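Local structure of uncharacterized protein (Porphyromonas gingivalis, 2QSV) at residues P13-E18 and V101-V106; D34-V39 and A52-A57; G129-E134 and I181-Q186. The protein is of unknown function, possibly with cysteine-type peptidase activity, and is represented here by its C-terminal part, which folds into two immunoglobulin-like beta domains. All coordinates share one frame; numbering follows the deposited sequence.

In the fold
From the N terminus, the chain passes strand 9-11 and enters the loop holding residues 13-18, which meets residues 101-106 at and just after the end of strand 94-105; interaction 1 therefore closes a long loop spanning most of the first domain. Nested within it, interaction 2 pairs residues 34-39 with 52-57 and closes a short loop of 12 residues. Both reach the same five-stranded mixed sheet: interaction 1 just past edge strand 9-11, interaction 2 at the opposite edge, strand 52-55, with centres about 30 Å apart. Interaction 3 follows in series in the second domain, tying the turn after strand 125-130 to the end of strand 176-183 and the start of helix 185-190.

Interaction 1. Residues P13-E18 and V101-V106; sequences PISMPE and VSLPLV
Ser15 meets the end of strand 94-105 through both of its backbone polar groups. Its N donates to Pro104 O over 3.0 Å, with 167° at the hydrogen, and its O accepts from Val106 N over 2.8 Å at 172°. One residue thus grips both neighbours of its opposite number, Leu105, which is the bonding pattern of a parallel beta bridge. Each carbonyl also receives a CA-H contact: Ile14 CA lies 3.5 Å from Pro104 O, and Leu105 CA 3.4 Å from Ser15 O.

Apolar groups flank this pair of bonds. Ile14 CG2, the branch anti to the backbone N, reaches Val106 CG1 at 3.6 Å. The other branch of Val106, CG2, has CG of selenomethionine Met16 at 3.9 Å and also lies beside Ser15 O. Beyond the bridge, Leu105 CD1 comes to 3.8 Å from Pro17 N. At the opposite end the ring of Pro104 lies against Pro13 and Ile14, its CD facing Pro13 O.

In the next shell, Ser15 OG donates to Pro13 O over 2.7 Å, approaching from above the carbonyl plane, 41° out of it. The Ser15 and Leu103 side chains both rest on Leu67 of strand 61-67, Met16 N bonds to Asp19 OD2, and Val106 touches Pro210 of the second domain. Earlier in the chain, the backbone of Ser102 pairs with Leu10 and Phe12, so strand 9-11 already runs parallel alongside before the bridge at Ser15.

Pro104 has no N-H to offer, and Pro13 O, beside its ring, takes its bond from the Ser15 hydroxyl. The backbone bonds of the contact both pass through Ser15, consistent with a local interruption of the parallel pairing that resumes as a single bridge.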
loop_
_atom_site.group_PDB
_atom_site.type_symbol
_atom_site.label_atom_id
_atom_site.label_comp_id
_atom_site.label_asym_id
_atom_site.label_seq_id
_atom_site.Cartn_x
_atom_site.Cartn_y
_atom_site.Cartn_z
ATOM N N PRO A 13 8.142 2.843 -6.135
ATOM C CA PRO A 13 8.379 4.139 -5.479
ATOM C C PRO A 13 7.167 5.100 -5.681
ATOM O O PRO A 13 6.356 4.891 -6.605
ATOM C CB PRO A 13 9.623 4.688 -6.175
ATOM C CG PRO A 13 9.751 3.902 -7.471
ATOM C CD PRO A 13 9.077 2.569 -7.242
ATOM N N ILE A 14 7.080 6.139 -4.855
ATOM C CA ILE A 14 6.174 7.278 -5.120
ATOM C C ILE A 14 6.330 7.671 -6.576
ATOM O O ILE A 14 7.454 7.910 -7.053
ATOM C CB ILE A 14 6.527 8.494 -4.286
ATOM C CG1 ILE A 14 6.556 8.107 -2.803
ATOM C CG2 ILE A 14 5.518 9.661 -4.564
ATOM C CD1 ILE A 14 7.459 8.979 -1.965
ATOM N N SER A 15 5.212 7.697 -7.292
ATOM C CA SER A 15 5.235 7.914 -8.739
ATOM C C SER A 15 4.164 8.859 -9.209
ATOM O O SER A 15 3.049 8.875 -8.655
ATOM C CB SER A 15 4.971 6.594 -9.478
ATOM O OG SER A 15 5.939 5.619 -9.180
HETATM N N MSE A 16 4.499 9.593 -10.271
HETATM C CA MSE A 16 3.524 10.353 -11.053
HETATM C C MSE A 16 3.042 9.526 -12.257
HETATM O O MSE A 16 3.693 8.538 -12.631
HETATM C CB MSE A 16 4.125 11.668 -11.494
HETATM C CG MSE A 16 4.476 12.553 -10.329
HETATM SE SE MSE A 16 5.331 14.154 -11.003
HETATM C CE MSE A 16 5.433 15.154 -9.358
ATOM N N PRO A 17 1.875 9.888 -12.844
ATOM C CA PRO A 17 1.313 9.001 -13.870
ATOM C C PRO A 17 2.241 8.648 -15.020
ATOM O O PRO A 17 2.085 7.584 -15.597
ATOM C CB PRO A 17 0.121 9.789 -14.405
ATOM C CG PRO A 17 -0.304 10.627 -13.254
ATOM C CD PRO A 17 0.991 11.039 -12.566
ATOM N N GLU A 18 3.181 9.530 -15.358
ATOM C CA GLU A 18 4.098 9.291 -16.477
ATOM C C GLU A 18 5.403 8.597 -16.090
ATOM O O GLU A 18 6.217 8.257 -16.966
ATOM C CB GLU A 18 4.426 10.603 -17.200
ATOM C CG GLU A 18 3.252 11.199 -17.985
ATOM C CD GLU A 18 2.835 10.366 -19.226
ATOM O OE1 GLU A 18 3.011 9.113 -19.232
ATOM O OE2 GLU A 18 2.308 10.970 -20.205
ATOM N N VAL A 101 0.804 -5.957 -4.811
ATOM C CA VAL A 101 1.604 -4.940 -5.432
ATOM C C VAL A 101 0.995 -3.561 -5.073
ATOM O O VAL A 101 -0.196 -3.314 -5.309
ATOM C CB VAL A 101 1.662 -5.173 -6.957
ATOM C CG1 VAL A 101 2.629 -4.223 -7.627
ATOM C CG2 VAL A 101 2.005 -6.668 -7.299
ATOM N N SER A 102 1.815 -2.671 -4.508
ATOM C CA SER A 102 1.386 -1.332 -4.082
ATOM C C SER A 102 2.042 -0.223 -4.875
ATOM O O SER A 102 3.231 -0.293 -5.241
ATOM C CB SER A 102 1.653 -1.104 -2.595
ATOM O OG SER A 102 0.778 -1.907 -1.832
ATOM N N LEU A 103 1.243 0.797 -5.161
ATOM C CA LEU A 103 1.684 1.982 -5.872
ATOM C C LEU A 103 1.186 3.230 -5.132
ATOM O O LEU A 103 -0.035 3.429 -5.014
ATOM C CB LEU A 103 1.127 1.981 -7.318
ATOM C CG LEU A 103 1.344 3.233 -8.187
ATOM C CD1 LEU A 103 2.851 3.520 -8.375
ATOM C CD2 LEU A 103 0.620 3.071 -9.526
ATOM N N PRO A 104 2.126 4.062 -4.627
ATOM C CA PRO A 104 1.798 5.428 -4.170
ATOM C C PRO A 104 1.751 6.386 -5.346
ATOM O O PRO A 104 2.768 6.946 -5.726
ATOM C CB PRO A 104 2.959 5.793 -3.195
ATOM C CG PRO A 104 3.929 4.503 -3.185
ATOM C CD PRO A 104 3.563 3.749 -4.458
ATOM N N LEU A 105 0.564 6.551 -5.936
ATOM C CA LEU A 105 0.401 7.352 -7.136
ATOM C C LEU A 105 0.042 8.779 -6.696
ATOM O O LEU A 105 -0.955 8.990 -5.965
ATOM C CB LEU A 105 -0.674 6.750 -8.064
ATOM C CG LEU A 105 -0.906 7.519 -9.371
ATOM C CD1 LEU A 105 0.343 7.570 -10.281
ATOM C CD2 LEU A 105 -2.135 7.000 -10.180
ATOM N N VAL A 106 0.867 9.752 -7.087
ATOM C CA VAL A 106 0.652 11.154 -6.674
ATOM C C VAL A 106 0.266 12.047 -7.876
ATOM O O VAL A 106 0.325 11.601 -9.019
ATOM C CB VAL A 106 1.891 11.746 -5.855
ATOM C CG1 VAL A 106 2.174 10.890 -4.584
ATOM C CG2 VAL A 106 3.139 11.868 -6.715
#

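Interaction 2. Residues D34-V39 and A52-A57; sequences DLQVAV and AFRLQA
Leu35 and Val37 pair with Leu55 and Phe53 in an antiparallel ladder at the edge of the five-stranded sheet of an immunoglobulin-like beta sandwich. The strand axes approach to 5.1 Å, with their directions 155° apart. Val37 and Phe53 exchange both backbone bonds: Val37 N to Phe53 O and Phe53 N to Val37 O are each 3.2 Å. In the Leu35 pair the bond from Leu55 N to Leu35 O is also 3.2 Å, whereas the return bond from Leu35 N to Leu55 O is weak.

The tight side is the buried face carrying Leu35, Val37, Phe53 and Leu55, where Val27 and Leu63 of the other sheet also touch the Phe53 ring. The loose side carries Gln36 and Arg54, whose mutual placement is doubtful because the two side chains clash. Arg54 and Ala52 are solvent-exposed here, in contrast to the enclosed ring of Phe53.

Phe53 CG lies between its backbone N and carbonyl carbon (chi1 51°), which brings the ring alongside Val37. A CH-pi contact results, with Val37 CB over the ring face, 4.1 Å from its centroid and 28° off the normal, while Val37 CG1 touches Phe53 CZ at 3.6 Å.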
loop_
_atom_site.group_PDB
_atom_site.type_symbol
_atom_site.label_atom_id
_atom_site.label_comp_id
_atom_site.label_asym_id
_atom_site.label_seq_id
_atom_site.Cartn_x
_atom_site.Cartn_y
_atom_site.Cartn_z
ATOM N N ASP A 34 8.731 -30.782 -11.907
ATOM C CA ASP A 34 8.238 -29.670 -12.695
ATOM C C ASP A 34 7.098 -28.920 -12.028
ATOM O O ASP A 34 6.163 -29.548 -11.483
ATOM C CB ASP A 34 7.827 -30.168 -14.076
ATOM C CG ASP A 34 9.031 -30.369 -14.983
ATOM O OD1 ASP A 34 8.854 -30.635 -16.205
ATOM O OD2 ASP A 34 10.171 -30.219 -14.459
ATOM N N LEU A 35 7.235 -27.584 -12.032
ATOM C CA LEU A 35 6.137 -26.658 -11.746
ATOM C C LEU A 35 5.747 -25.924 -13.020
ATOM O O LEU A 35 6.589 -25.363 -13.727
ATOM C CB LEU A 35 6.496 -25.666 -10.640
ATOM C CG LEU A 35 6.339 -26.142 -9.196
ATOM C CD1 LEU A 35 6.422 -24.948 -8.239
ATOM C CD2 LEU A 35 5.030 -26.936 -9.008
ATOM N N GLN A 36 4.468 -25.985 -13.350
ATOM C CA GLN A 36 3.927 -25.143 -14.394
ATOM C C GLN A 36 3.303 -23.903 -13.748
ATOM O O GLN A 36 2.432 -24.010 -12.870
ATOM C CB GLN A 36 2.889 -25.893 -15.207
ATOM C CG GLN A 36 2.545 -25.176 -16.496
ATOM C CD GLN A 36 3.639 -25.325 -17.539
ATOM O OE1 GLN A 36 3.817 -24.462 -18.411
ATOM N NE2 GLN A 36 4.375 -26.431 -17.458
ATOM N N VAL A 37 3.776 -22.731 -14.164
ATOM C CA VAL A 37 3.396 -21.462 -13.520
ATOM C C VAL A 37 2.707 -20.520 -14.493
ATOM O O VAL A 37 3.220 -20.243 -15.574
ATOM C CB VAL A 37 4.595 -20.753 -12.853
ATOM C CG1 VAL A 37 4.121 -19.511 -12.081
ATOM C CG2 VAL A 37 5.315 -21.696 -11.909
ATOM N N ALA A 38 1.524 -20.055 -14.104
ATOM C CA ALA A 38 0.841 -19.021 -14.844
ATOM C C ALA A 38 0.575 -17.829 -13.918
ATOM O O ALA A 38 0.110 -17.985 -12.793
ATOM C CB ALA A 38 -0.444 -19.555 -15.451
ATOM N N VAL A 39 0.927 -16.644 -14.398
ATOM C CA VAL A 39 0.520 -15.388 -13.788
ATOM C C VAL A 39 -0.887 -15.124 -14.317
ATOM O O VAL A 39 -1.075 -14.637 -15.431
ATOM C CB VAL A 39 1.479 -14.230 -14.172
ATOM C CG1 VAL A 39 1.053 -12.931 -13.492
ATOM C CG2 VAL A 39 2.927 -14.578 -13.801
ATOM N N ALA A 52 3.574 -16.830 -18.695
ATOM C CA ALA A 52 3.277 -18.268 -18.717
ATOM C C ALA A 52 4.557 -19.039 -19.008
ATOM O O ALA A 52 4.972 -19.168 -20.158
ATOM C CB ALA A 52 2.172 -18.600 -19.747
ATOM N N PHE A 53 5.186 -19.530 -17.950
ATOM C CA PHE A 53 6.490 -20.149 -18.070
ATOM C C PHE A 53 6.596 -21.503 -17.371
ATOM O O PHE A 53 5.769 -21.826 -16.507
ATOM C CB PHE A 53 7.562 -19.213 -17.529
ATOM C CG PHE A 53 7.279 -18.683 -16.157
ATOM C CD1 PHE A 53 6.513 -17.523 -15.988
ATOM C CD2 PHE A 53 7.803 -19.317 -15.030
ATOM C CE1 PHE A 53 6.266 -17.016 -14.726
ATOM C CE2 PHE A 53 7.567 -18.812 -13.753
ATOM C CZ PHE A 53 6.794 -17.653 -13.602
ATOM N N ARG A 54 7.617 -22.285 -17.749
ATOM C CA ARG A 54 8.032 -23.486 -16.989
ATOM C C ARG A 54 9.244 -23.285 -16.077
ATOM O O ARG A 54 10.190 -22.569 -16.421
ATOM C CB ARG A 54 8.361 -24.634 -17.929
ATOM C CG ARG A 54 7.443 -25.826 -17.802
ATOM C CD ARG A 54 6.657 -26.025 -19.093
ATOM N NE ARG A 54 6.350 -27.443 -19.305
ATOM C CZ ARG A 54 5.376 -27.911 -20.090
ATOM N NH1 ARG A 54 4.567 -27.079 -20.760
ATOM N NH2 ARG A 54 5.207 -29.230 -20.202
ATOM N N LEU A 55 9.224 -23.977 -14.937
ATOM C CA LEU A 55 10.266 -23.868 -13.906
ATOM C C LEU A 55 10.797 -25.222 -13.477
ATOM O O LEU A 55 10.024 -26.112 -13.094
ATOM C CB LEU A 55 9.728 -23.233 -12.629
ATOM C CG LEU A 55 9.726 -21.745 -12.296
ATOM C CD1 LEU A 55 9.278 -21.619 -10.828
ATOM C CD2 LEU A 55 11.092 -21.097 -12.511
ATOM N N GLN A 56 12.122 -25.356 -13.458
ATOM C CA GLN A 56 12.769 -26.644 -13.190
ATOM C C GLN A 56 12.945 -27.019 -11.698
ATOM O O GLN A 56 12.440 -28.070 -11.249
ATOM C CB GLN A 56 14.122 -26.704 -13.915
ATOM C CG GLN A 56 14.174 -25.883 -15.241
ATOM C CD GLN A 56 13.578 -26.637 -16.437
ATOM O OE1 GLN A 56 14.103 -27.674 -16.863
ATOM N NE2 GLN A 56 12.485 -26.104 -16.995
ATOM N N ALA A 57 13.677 -26.216 -10.937
ATOM C CA ALA A 57 14.061 -26.654 -9.599
ATOM C C ALA A 57 14.755 -25.505 -8.950
ATOM O O ALA A 57 15.164 -24.545 -9.635
ATOM C CB ALA A 57 15.000 -27.850 -9.676
#

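Interaction 3. Residues G129-E134 and I181-Q186; sequences GQLDGE and IAVDPQ
Pro185 presents its ring to the turn formed by Leu131 to Glu134: CB faces Leu131 and Gly133, while CG and CD share Glu134 O. CB meets the methyl CD1 of Leu131 at 4.2 Å and lies equally far from Gly133 N. One atom further, CG presses on the backbone of the turn's last residue, 3.3 Å from Glu134 O and 3.4 Å from Glu134 N. Finally CD, which closes the ring, lies 3.3 Å from Glu134 O and 3.6 Å from Glu134 C.

Deeper in, Leu131 CD1 also touches Val183 CG1 at 3.4 Å, tighter than a usual carbon contact; the two side chains cross at about a right angle. Val183 puts CG1 there by holding it anti to the backbone N (chi1 171°). Both Leu131 and Val183 rest on Ala218 of strand 211-219. On the outer side, Gln186 bends at chi2 and brings NE2 to 3.0 Å from Gly133 O.

Asp184 occupies the N-cap of helix 185-190, its OD1 taking a weak bond from Gln186 N. The Leu131-Glu134 segment is a type I' turn, with positive phi at Asp132 and Gly133. Together they close one end of an immunoglobulin-like beta sandwich, bringing a turn between strands of its two sheets against a capped helix start.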
loop_
_atom_site.group_PDB
_atom_site.type_symbol
_atom_site.label_atom_id
_atom_site.label_comp_id
_atom_site.label_asym_id
_atom_site.label_seq_id
_atom_site.Cartn_x
_atom_site.Cartn_y
_atom_site.Cartn_z
ATOM N N GLY A 129 -0.314 5.802 24.415
ATOM C CA GLY A 129 -0.039 5.190 25.708
ATOM C C GLY A 129 -0.609 3.786 25.874
ATOM O O GLY A 129 -0.729 3.017 24.908
ATOM N N GLN A 130 -0.965 3.470 27.118
ATOM C CA GLN A 130 -1.486 2.172 27.514
ATOM C C GLN A 130 -2.999 2.129 27.380
ATOM O O GLN A 130 -3.694 2.980 27.921
ATOM C CB GLN A 130 -1.050 1.856 28.950
ATOM C CG GLN A 130 -1.709 0.633 29.564
ATOM C CD GLN A 130 -0.969 0.130 30.787
ATOM O OE1 GLN A 130 -0.028 -0.665 30.678
ATOM N NE2 GLN A 130 -1.390 0.588 31.958
ATOM N N LEU A 131 -3.498 1.128 26.654
ATOM C CA LEU A 131 -4.921 1.029 26.327
ATOM C C LEU A 131 -5.756 0.169 27.276
ATOM O O LEU A 131 -6.973 0.384 27.380
ATOM C CB LEU A 131 -5.115 0.509 24.899
ATOM C CG LEU A 131 -4.405 1.197 23.736
ATOM C CD1 LEU A 131 -4.880 0.575 22.457
ATOM C CD2 LEU A 131 -4.679 2.682 23.720
ATOM N N ASP A 132 -5.122 -0.823 27.914
ATOM C CA ASP A 132 -5.790 -1.720 28.885
ATOM C C ASP A 132 -7.206 -2.198 28.438
ATOM O O ASP A 132 -8.216 -1.940 29.118
ATOM C CB ASP A 132 -5.801 -1.072 30.309
ATOM C CG ASP A 132 -6.237 -2.060 31.428
ATOM O OD1 ASP A 132 -5.646 -3.176 31.540
ATOM O OD2 ASP A 132 -7.171 -1.715 32.210
ATOM N N GLY A 133 -7.276 -2.851 27.272
ATOM C CA GLY A 133 -8.451 -3.657 26.926
ATOM C C GLY A 133 -9.708 -3.042 26.326
ATOM O O GLY A 133 -10.715 -3.735 26.157
ATOM N N GLU A 134 -9.662 -1.767 25.957
ATOM C CA GLU A 134 -10.829 -1.109 25.348
ATOM C C GLU A 134 -10.467 -0.413 24.012
ATOM O O GLU A 134 -9.376 0.165 23.911
ATOM C CB GLU A 134 -11.403 -0.109 26.355
ATOM C CG GLU A 134 -10.323 0.653 27.134
ATOM C CD GLU A 134 -10.880 1.871 27.867
ATOM O OE1 GLU A 134 -11.917 1.712 28.571
ATOM O OE2 GLU A 134 -10.278 2.978 27.736
ATOM N N ILE A 181 -9.104 8.288 14.468
ATOM C CA ILE A 181 -8.214 7.137 14.603
ATOM C C ILE A 181 -8.808 6.239 15.707
ATOM O O ILE A 181 -9.367 6.725 16.700
ATOM C CB ILE A 181 -6.791 7.633 14.947
ATOM C CG1 ILE A 181 -6.256 8.435 13.753
ATOM C CG2 ILE A 181 -5.812 6.465 15.365
ATOM C CD1 ILE A 181 -5.168 9.425 14.115
ATOM N N ALA A 182 -8.764 4.927 15.484
ATOM C CA ALA A 182 -9.127 3.962 16.537
ATOM C C ALA A 182 -8.110 2.800 16.583
ATOM O O ALA A 182 -7.682 2.306 15.518
ATOM C CB ALA A 182 -10.564 3.451 16.350
ATOM N N VAL A 183 -7.661 2.445 17.787
ATOM C CA VAL A 183 -6.774 1.279 17.998
ATOM C C VAL A 183 -7.542 0.220 18.809
ATOM O O VAL A 183 -8.144 0.548 19.827
ATOM C CB VAL A 183 -5.407 1.647 18.630
ATOM C CG1 VAL A 183 -4.566 0.349 19.054
ATOM C CG2 VAL A 183 -4.613 2.482 17.664
ATOM N N ASP A 184 -7.561 -1.023 18.302
ATOM C CA ASP A 184 -8.292 -2.140 18.908
ATOM C C ASP A 184 -7.290 -3.045 19.652
ATOM O O ASP A 184 -6.564 -3.825 19.010
ATOM C CB ASP A 184 -9.064 -2.925 17.829
ATOM C CG ASP A 184 -10.146 -3.899 18.414
ATOM O OD1 ASP A 184 -10.093 -4.305 19.604
ATOM O OD2 ASP A 184 -11.055 -4.281 17.642
ATOM N N PRO A 185 -7.225 -2.924 20.996
ATOM C CA PRO A 185 -6.289 -3.731 21.784
ATOM C C PRO A 185 -6.613 -5.244 21.744
ATOM O O PRO A 185 -5.718 -6.044 21.995
ATOM C CB PRO A 185 -6.467 -3.201 23.216
ATOM C CG PRO A 185 -7.825 -2.658 23.235
ATOM C CD PRO A 185 -8.080 -2.094 21.861
ATOM N N GLN A 186 -7.872 -5.597 21.502
ATOM C CA GLN A 186 -8.276 -7.005 21.339
ATOM C C GLN A 186 -7.671 -7.659 20.093
ATOM O O GLN A 186 -7.383 -8.880 20.105
ATOM C CB GLN A 186 -9.805 -7.168 21.344
ATOM C CG GLN A 186 -10.471 -6.615 22.611
ATOM C CD GLN A 186 -9.762 -7.022 23.930
ATOM O OE1 GLN A 186 -9.559 -8.202 24.200
ATOM N NE2 GLN A 186 -9.414 -6.036 24.756
#